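Local coordinates for protein glutamine synthetase (Streptomyces coelicolor, PDB 4BAX) that belongs to the glutamine synthetase family, joining an N-terminal beta-grasp domain to a larger catalytic domain in a ten-subunit assembly, at residues A[74-79]-A[200-205]; A[183-188]-A[194-199]. All blocks are in the same frame, centred on the assembly; numbering follows the deposited sequence.

Contact 1: residues A[74-79]-A[200-205]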
# COMPACT_ATOMS: atom_id res chain seq x y z
N ASP A 74 -43.35 1.32 3.92
CA ASP A 74 -42.64 1.45 5.18
C ASP A 74 -42.62 2.89 5.71
O ASP A 74 -42.70 3.86 4.94
CB ASP A 74 -41.23 0.92 5.00
CG ASP A 74 -41.22 -0.54 4.58
OD1 ASP A 74 -42.22 -1.25 4.83
OD2 ASP A 74 -40.20 -0.98 4.01
N ILE A 75 -42.58 3.04 7.04
CA ILE A 75 -42.73 4.36 7.65
C ILE A 75 -41.76 4.63 8.80
O ILE A 75 -41.25 3.70 9.44
CB ILE A 75 -44.18 4.58 8.16
CG1 ILE A 75 -44.59 3.42 9.08
CG2 ILE A 75 -45.17 4.75 7.00
CD1 ILE A 75 -45.33 3.85 10.30
N LEU A 76 -41.56 5.91 9.10
CA LEU A 76 -40.80 6.33 10.27
C LEU A 76 -41.77 6.80 11.34
O LEU A 76 -42.73 7.52 11.04
CB LEU A 76 -39.83 7.44 9.93
CG LEU A 76 -39.00 7.14 8.70
CD1 LEU A 76 -38.30 8.42 8.29
CD2 LEU A 76 -38.02 5.98 8.96
N VAL A 77 -41.55 6.37 12.57
CA VAL A 77 -42.42 6.77 13.66
C VAL A 77 -41.62 7.47 14.75
O VAL A 77 -40.89 6.81 15.51
CB VAL A 77 -43.17 5.57 14.28
CG1 VAL A 77 -44.34 6.04 15.09
CG2 VAL A 77 -43.65 4.62 13.21
N LEU A 78 -41.75 8.79 14.84
CA LEU A 78 -41.11 9.54 15.90
C LEU A 78 -41.96 9.47 17.18
O LEU A 78 -43.14 9.77 17.14
CB LEU A 78 -40.91 11.00 15.49
CG LEU A 78 -40.25 11.91 16.52
CD1 LEU A 78 -38.79 11.52 16.78
CD2 LEU A 78 -40.37 13.36 16.10
N CYS A 79 -41.33 9.15 18.31
CA CYS A 79 -42.05 8.92 19.58
C CYS A 79 -41.57 9.84 20.68
O CYS A 79 -40.49 10.42 20.60
CB CYS A 79 -41.87 7.47 20.07
SG CYS A 79 -42.39 6.16 18.95
N ALA A 200 -35.41 14.81 10.26
CA ALA A 200 -34.46 15.21 9.25
C ALA A 200 -33.00 14.96 9.70
O ALA A 200 -32.15 14.56 8.89
CB ALA A 200 -34.69 16.69 8.84
N ARG A 201 -32.72 15.18 11.00
CA ARG A 201 -31.41 14.85 11.56
C ARG A 201 -31.19 13.35 11.47
O ARG A 201 -30.12 12.87 11.06
CB ARG A 201 -31.30 15.29 13.03
CG ARG A 201 -30.94 16.76 13.23
CD ARG A 201 -31.51 17.28 14.57
NE ARG A 201 -31.08 18.64 14.89
CZ ARG A 201 -30.80 19.11 16.11
NH1 ARG A 201 -30.91 18.32 17.18
NH2 ARG A 201 -30.42 20.38 16.26
N TRP A 202 -32.21 12.61 11.85
CA TRP A 202 -32.08 11.17 11.84
C TRP A 202 -31.81 10.72 10.41
O TRP A 202 -30.98 9.83 10.18
CB TRP A 202 -33.34 10.48 12.43
CG TRP A 202 -33.19 8.99 12.50
CD1 TRP A 202 -32.68 8.27 13.55
CD2 TRP A 202 -33.53 8.03 11.48
NE1 TRP A 202 -32.68 6.92 13.24
CE2 TRP A 202 -33.20 6.75 11.98
CE3 TRP A 202 -34.07 8.12 10.19
CZ2 TRP A 202 -33.41 5.58 11.25
CZ3 TRP A 202 -34.27 6.96 9.47
CH2 TRP A 202 -33.95 5.70 10.00
N LEU A 203 -32.47 11.35 9.44
CA LEU A 203 -32.27 11.03 8.04
C LEU A 203 -30.85 11.38 7.54
O LEU A 203 -30.30 10.68 6.67
CB LEU A 203 -33.32 11.72 7.18
CG LEU A 203 -34.71 11.08 7.16
CD1 LEU A 203 -35.69 12.02 6.46
CD2 LEU A 203 -34.68 9.73 6.46
N LEU A 204 -30.26 12.45 8.08
CA LEU A 204 -28.90 12.82 7.67
C LEU A 204 -27.85 11.79 8.10
O LEU A 204 -27.10 11.27 7.27
CB LEU A 204 -28.54 14.21 8.20
CG LEU A 204 -27.10 14.65 7.86
CD1 LEU A 204 -26.84 14.93 6.35
CD2 LEU A 204 -26.71 15.86 8.71
N TYR A 205 -27.89 11.43 9.38
CA TYR A 205 -26.96 10.46 9.94
C TYR A 205 -27.12 9.16 9.22
O TYR A 205 -26.16 8.51 8.83
CB TYR A 205 -27.28 10.20 11.40
CG TYR A 205 -27.10 11.35 12.34
CD1 TYR A 205 -25.92 12.10 12.38
CD2 TYR A 205 -28.10 11.67 13.25
CE1 TYR A 205 -25.78 13.15 13.29
CE2 TYR A 205 -27.97 12.70 14.14
CZ TYR A 205 -26.82 13.43 14.17
OH TYR A 205 -26.72 14.46 15.09

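Contact 2: residues A[183-188]-A[194-199]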
# COMPACT_ATOMS: atom_id res chain seq x y z
N PHE A 183 -29.35 22.98 5.80
CA PHE A 183 -30.70 22.83 5.25
C PHE A 183 -31.69 23.61 6.11
O PHE A 183 -31.49 23.75 7.32
CB PHE A 183 -31.10 21.35 5.07
CG PHE A 183 -31.27 20.59 6.37
CD1 PHE A 183 -32.47 20.63 7.07
CD2 PHE A 183 -30.23 19.86 6.91
CE1 PHE A 183 -32.63 19.94 8.28
CE2 PHE A 183 -30.39 19.17 8.11
CZ PHE A 183 -31.59 19.21 8.79
N GLN A 184 -32.73 24.15 5.49
CA GLN A 184 -33.67 25.02 6.20
C GLN A 184 -35.02 24.33 6.34
O GLN A 184 -35.60 23.91 5.33
CB GLN A 184 -33.81 26.36 5.47
CG GLN A 184 -32.49 27.13 5.34
CD GLN A 184 -32.01 27.18 3.90
OE1 GLN A 184 -32.83 27.22 2.98
NE2 GLN A 184 -30.69 27.17 3.69
N VAL A 185 -35.52 24.24 7.57
CA VAL A 185 -36.82 23.64 7.82
C VAL A 185 -37.81 24.72 8.24
O VAL A 185 -37.56 25.49 9.17
CB VAL A 185 -36.76 22.59 8.92
CG1 VAL A 185 -38.09 21.84 9.00
CG2 VAL A 185 -35.64 21.62 8.66
N GLY A 186 -38.96 24.74 7.57
CA GLY A 186 -40.00 25.70 7.88
C GLY A 186 -40.51 26.39 6.62
O GLY A 186 -40.08 26.07 5.51
N PRO A 187 -41.40 27.36 6.78
CA PRO A 187 -41.93 27.80 8.08
C PRO A 187 -43.02 26.85 8.60
O PRO A 187 -43.86 26.39 7.82
CB PRO A 187 -42.49 29.19 7.78
CG PRO A 187 -42.70 29.23 6.25
CD PRO A 187 -42.11 27.98 5.65
N LEU A 188 -42.99 26.56 9.91
CA LEU A 188 -43.89 25.58 10.51
C LEU A 188 -44.22 25.95 11.95
O LEU A 188 -43.55 26.78 12.55
CB LEU A 188 -43.27 24.17 10.47
CG LEU A 188 -43.22 23.52 9.09
CD1 LEU A 188 -42.20 22.36 9.03
CD2 LEU A 188 -44.64 23.05 8.72
N SER A 194 -40.24 21.05 15.07
CA SER A 194 -39.34 20.33 15.95
C SER A 194 -39.31 18.86 15.61
O SER A 194 -38.23 18.24 15.57
CB SER A 194 -39.77 20.52 17.41
OG SER A 194 -39.48 21.81 17.91
N ASP A 195 -40.49 18.32 15.35
CA ASP A 195 -40.64 16.92 14.98
C ASP A 195 -39.94 16.64 13.66
O ASP A 195 -39.21 15.65 13.55
CB ASP A 195 -42.12 16.54 14.88
CG ASP A 195 -42.79 16.42 16.25
OD1 ASP A 195 -42.07 16.27 17.26
OD2 ASP A 195 -44.04 16.50 16.32
N GLN A 196 -40.13 17.53 12.67
CA GLN A 196 -39.56 17.31 11.33
C GLN A 196 -38.02 17.40 11.34
O GLN A 196 -37.35 16.57 10.72
CB GLN A 196 -40.16 18.28 10.30
CG GLN A 196 -41.66 18.12 10.03
CD GLN A 196 -42.13 18.77 8.71
OE1 GLN A 196 -41.32 19.21 7.90
NE2 GLN A 196 -43.46 18.80 8.49
N LEU A 197 -37.49 18.34 12.12
CA LEU A 197 -36.05 18.54 12.25
C LEU A 197 -35.34 17.32 12.87
O LEU A 197 -34.23 16.93 12.42
CB LEU A 197 -35.76 19.80 13.08
CG LEU A 197 -34.27 20.10 13.33
CD1 LEU A 197 -33.49 20.14 12.01
CD2 LEU A 197 -34.07 21.42 14.09
N TRP A 198 -35.97 16.72 13.88
CA TRP A 198 -35.41 15.53 14.51
C TRP A 198 -35.36 14.38 13.51
O TRP A 198 -34.35 13.66 13.41
CB TRP A 198 -36.22 15.11 15.75
CG TRP A 198 -35.71 15.74 17.00
CD1 TRP A 198 -36.40 16.55 17.88
CD2 TRP A 198 -34.37 15.68 17.49
NE1 TRP A 198 -35.58 16.96 18.91
CE2 TRP A 198 -34.32 16.44 18.69
CE3 TRP A 198 -33.20 15.04 17.04
CZ2 TRP A 198 -33.15 16.57 19.44
CZ3 TRP A 198 -32.04 15.18 17.79
CH2 TRP A 198 -32.02 15.93 18.98
N VAL A 199 -36.43 14.27 12.74
CA VAL A 199 -36.51 13.24 11.74
C VAL A 199 -35.50 13.53 10.62
O VAL A 199 -34.80 12.64 10.12
CB VAL A 199 -37.94 13.11 11.20
CG1 VAL A 199 -37.95 12.18 10.01
CG2 VAL A 199 -38.87 12.60 12.30

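Contact 1: residues A[74-79]-A[200-205]
From the strand of segment 74-79, the side chain of L76 reaches W202 and L203 on the helix of segment 200-205. Its CB already points at the helix but stands too far back to touch it. The L76 side chain also packs on E7 of the adjoining strand 3-11, C65 of strand 56-66 and D67. One bond further out, CG is still 4.8 Å from W202 CZ3, so it falls to the two methyl branches to make the contact. Because CG sits opposite the carbonyl carbon (chi1 -49°), the fork is held out across the gap. CD2 takes the tryptophan: it lies 3.9 Å from W202 CZ3 and 4.2 Å from W202 CH2, meeting the outer bond of the six-membered ring at a slant. CD1 turns to the neighbouring residue along the helix and approaches L203 CD2 at 4.3 Å, methyl against methyl and rather loosely.

On the helix side, W202 brings its indole out to the strand with CG opposite the backbone N (chi1 -177°), and the benzene end of the ring leads. The same residue also packs on I9 of strand 3-11 and on V144 of a neighbouring subunit, while L203 is backed by H158 and C162 of helix 152-164. No hydrogen bond crosses between the two segments. What joins them is a small, wholly buried apolar patch of about 99 Å², with the nearest backbones, at L76 and L203, 10.0 Å apart between CA atoms. Strand 75-82 lies in the middle of the five-stranded sheet, between 3-11 and 56-66, so the contact is a piece of the interface by which the beta-grasp domain of a glutamine synthetase rests against a helix of its catalytic domain.

Contact 2: residues A[183-188]-A[194-199]
F183 and L197 approach each other at a slant. The methyl CD1 of L197 lies 3.8 Å from F183 CE1 and 3.9 Å from F183 CZ, near the far end of the ring. F183 carries its ring between the backbone N and the carbonyl carbon (chi1 68°), a setting that aims it at the helix, and the ring is met in its plane, at the edge, by CG2 of V185 from two residues along the same strand. That valine methyl also reaches L197 CD1, at 4.2 Å, so the leucine tip is shared by two side chains of one strand. Beyond it F183 meets the ring of H158, and L197 packs on Q115 of strand 110-121.

The two segments form a beta-alpha unit of the catalytic domain: strand 180-188 of its large mixed sheet turns sharply into helix 190-210, which runs back along it. The axes of 183-186 and 194-199 run at 151°, nearly antiparallel, and approach to 8.7 Å. A cis peptide bond joins G186 to P187 just where the chain turns its corner.

Past that corner, L188 and Q196 cross at nearly a right angle. CD1 of L188 comes close to the whole amide, 3.5 Å from Q196 OE1 and 3.8 Å from Q196 NE2. The glutamine chain is extended beyond CG, which carries its amide out to L188, and OE1 accepts a hydrogen bond from G168 N. G186, in turn, shares a backbone hydrogen bond with that same G168.

How the contacts relate
Contacts 1 and 2 have centres about 12 Å apart and share helix 190-210, using consecutive stretches of it. Along the chain the order is strand 75-82, strand 180-188, then the helix, so contact 2 closes locally while contact 1 bridges 120 intervening residues. The two also touch directly: A200 CB lies 3.9 Å from F183 CE1, and L76 CD1 lies 4.1 Å from V199 CG1. L78, two residues along from L76 in the same strand, packs against both V199 and D195. The helix is thus sandwiched between the beta-grasp sheet and the sheet of its own domain, so one helix packs against both domains of the subunit, largely through apolar side chains.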